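Local coordinates for DNA mismatch repair protein MLH3 (PDB 6RMN) that takes part, as a partner in the MutLbeta heterodimer, in DNA mismatch repair, correcting insertion-deletion loops left by replication, DNA damage or meiotic recombination, at residues B[142-145]-B[146-150]. Sequence-based numbering, arbitrary orientation.
Sequences VLLQ and HAHDL
Leu-144 runs alongside the imidazole of His-148, one helical turn further on, the two side chains pointing the same way, with CD2 of Leu-144 3.9 Å from NE2 of His-148. Both carry CG beside the backbone N and anti to the carbonyl carbon (chi1 -84° and -72°), a shared choice that keeps leucine and ring abreast. The ring also meets the carbonyl oxygen of the previous turn obliquely, its CD2 3.1 Å from Leu-144 O. That oxygen accepts the amide of His-148 at 2.8 Å from N to O. Two companion i to i+4 bonds run from Ala-147 N to Leu-143 O (3.0 Å) and from Asp-149 N to Gln-145 O (2.9 Å), whereas that from His-146 N to Val-142 O is weak at 3.4 Å. His-146 takes a different first torsion, with CG anti to the backbone N (chi1 -170°), and one ring face receives Leu-150 CG, offset toward the rim; Phe-100 meets the same ring edge-to-face. Leu-143, Leu-144, His-148 and Leu-150 lie against helix 87-101, while Val-142, Gln-145 and Asp-149 touch helix 183-196. This is a regular alpha-helix with i to i+4 side-chain pairing, the latter part of helix 136-151, packed against helices 87-101 and 183-196 in the C-terminal domain of a MutL-family protein.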
ATOM      1  N   VAL B 142       0.080 -44.686  -6.451  1.00 49.35           N
ATOM      2  CA  VAL B 142       0.035 -43.690  -5.380  1.00 46.36           C
ATOM      3  C   VAL B 142       0.453 -44.293  -4.023  1.00 47.99           C
ATOM      4  O   VAL B 142       1.218 -43.663  -3.303  1.00 47.17           O
ATOM      5  CB  VAL B 142      -1.352 -42.998  -5.391  1.00 48.24           C
ATOM      6  CG1 VAL B 142      -1.832 -42.607  -4.006  1.00 46.74           C
ATOM      7  CG2 VAL B 142      -1.318 -41.789  -6.301  1.00 47.73           C
ATOM      8  N   LEU B 143       0.000 -45.507  -3.708  1.00 44.72           N
ATOM      9  CA  LEU B 143       0.354 -46.211  -2.472  1.00 44.51           C
ATOM     10  C   LEU B 143       1.819 -46.702  -2.491  1.00 48.53           C
ATOM     11  O   LEU B 143       2.511 -46.578  -1.476  1.00 47.31           O
ATOM     12  CB  LEU B 143      -0.642 -47.358  -2.181  1.00 44.90           C
ATOM     13  CG  LEU B 143      -2.131 -46.941  -2.030  1.00 48.56           C
ATOM     14  CD1 LEU B 143      -3.000 -48.133  -1.698  1.00 49.72           C
ATOM     15  CD2 LEU B 143      -2.323 -45.864  -0.989  1.00 48.06           C
ATOM     16  N   LEU B 144       2.298 -47.206  -3.653  1.00 46.13           N
ATOM     17  CA  LEU B 144       3.683 -47.647  -3.837  1.00 47.33           C
ATOM     18  C   LEU B 144       4.648 -46.486  -3.672  1.00 50.62           C
ATOM     19  O   LEU B 144       5.687 -46.664  -3.042  1.00 52.96           O
ATOM     20  CB  LEU B 144       3.905 -48.296  -5.210  1.00 49.20           C
ATOM     21  CG  LEU B 144       3.555 -49.762  -5.324  1.00 55.32           C
ATOM     22  CD1 LEU B 144       3.461 -50.164  -6.768  1.00 57.64           C
ATOM     23  CD2 LEU B 144       4.568 -50.645  -4.593  1.00 57.32           C
ATOM     24  N   GLN B 145       4.310 -45.310  -4.241  1.00 43.94           N
ATOM     25  CA  GLN B 145       5.099 -44.076  -4.161  1.00 43.14           C
ATOM     26  C   GLN B 145       5.373 -43.716  -2.684  1.00 45.74           C
ATOM     27  O   GLN B 145       6.540 -43.536  -2.323  1.00 46.67           O
ATOM     28  CB  GLN B 145       4.381 -42.938  -4.908  1.00 43.01           C
ATOM     29  CG  GLN B 145       5.159 -41.631  -5.041  1.00 51.94           C
ATOM     30  CD  GLN B 145       4.227 -40.508  -5.443  1.00 77.35           C
ATOM     31  OE1 GLN B 145       3.222 -40.222  -4.776  1.00 69.76           O
ATOM     32  NE2 GLN B 145       4.534 -39.847  -6.551  1.00 76.09           N
ATOM     33  N   HIS B 146       4.321 -43.718  -1.828  1.00 39.80           N
ATOM     34  CA  HIS B 146       4.473 -43.468  -0.398  1.00 39.40           C
ATOM     35  C   HIS B 146       5.271 -44.562   0.335  1.00 44.42           C
ATOM     36  O   HIS B 146       6.111 -44.227   1.173  1.00 44.20           O
ATOM     37  CB  HIS B 146       3.140 -43.202   0.301  1.00 38.88           C
ATOM     38  CG  HIS B 146       3.335 -42.703   1.703  1.00 41.92           C
ATOM     39  ND1 HIS B 146       4.070 -41.552   1.966  1.00 43.03           N
ATOM     40  CD2 HIS B 146       2.923 -43.234   2.877  1.00 43.35           C
ATOM     41  CE1 HIS B 146       4.066 -41.413   3.280  1.00 42.23           C
ATOM     42  NE2 HIS B 146       3.390 -42.397   3.872  1.00 43.02           N
ATOM     43  N   ALA B 147       5.020 -45.853   0.014  1.00 41.79           N
ATOM     44  CA  ALA B 147       5.726 -46.999   0.600  1.00 43.00           C
ATOM     45  C   ALA B 147       7.230 -46.912   0.305  1.00 51.56           C
ATOM     46  O   ALA B 147       8.045 -47.179   1.194  1.00 52.90           O
ATOM     47  CB  ALA B 147       5.158 -48.302   0.052  1.00 44.00           C
ATOM     48  N   HIS B 148       7.594 -46.525  -0.942  1.00 50.16           N
ATOM     49  CA  HIS B 148       8.985 -46.340  -1.361  1.00 52.20           C
ATOM     50  C   HIS B 148       9.568 -45.095  -0.710  1.00 53.88           C
ATOM     51  O   HIS B 148      10.737 -45.101  -0.353  1.00 54.68           O
ATOM     52  CB  HIS B 148       9.122 -46.275  -2.892  1.00 54.64           C
ATOM     53  CG  HIS B 148       8.911 -47.590  -3.570  1.00 60.03           C
ATOM     54  ND1 HIS B 148       9.686 -48.700  -3.261  1.00 64.38           N
ATOM     55  CD2 HIS B 148       8.027 -47.931  -4.533  1.00 61.85           C
ATOM     56  CE1 HIS B 148       9.226 -49.680  -4.022  1.00 64.41           C
ATOM     57  NE2 HIS B 148       8.231 -49.262  -4.808  1.00 63.47           N
ATOM     58  N   ASP B 149       8.748 -44.043  -0.508  1.00 48.07           N
ATOM     59  CA  ASP B 149       9.192 -42.826   0.172  1.00 47.28           C
ATOM     60  C   ASP B 149       9.652 -43.159   1.600  1.00 51.21           C
ATOM     61  O   ASP B 149      10.723 -42.726   2.021  1.00 52.40           O
ATOM     62  CB  ASP B 149       8.094 -41.729   0.149  1.00 46.80           C
ATOM     63  CG  ASP B 149       8.097 -40.878  -1.111  1.00 58.91           C
ATOM     64  OD1 ASP B 149       9.081 -40.972  -1.895  1.00 62.58           O
ATOM     65  OD2 ASP B 149       7.126 -40.101  -1.312  1.00 61.05           O
ATOM     66  N   LEU B 150       8.873 -44.004   2.294  1.00 46.67           N
ATOM     67  CA  LEU B 150       9.143 -44.469   3.649  1.00 46.34           C
ATOM     68  C   LEU B 150      10.355 -45.366   3.701  1.00 54.00           C
ATOM     69  O   LEU B 150      11.234 -45.145   4.538  1.00 55.64           O
ATOM     70  CB  LEU B 150       7.922 -45.196   4.236  1.00 44.31           C
ATOM     71  CG  LEU B 150       6.701 -44.335   4.513  1.00 44.94           C
ATOM     72  CD1 LEU B 150       5.443 -45.181   4.584  1.00 43.73           C
ATOM     73  CD2 LEU B 150       6.880 -43.518   5.769  1.00 46.70           C
TER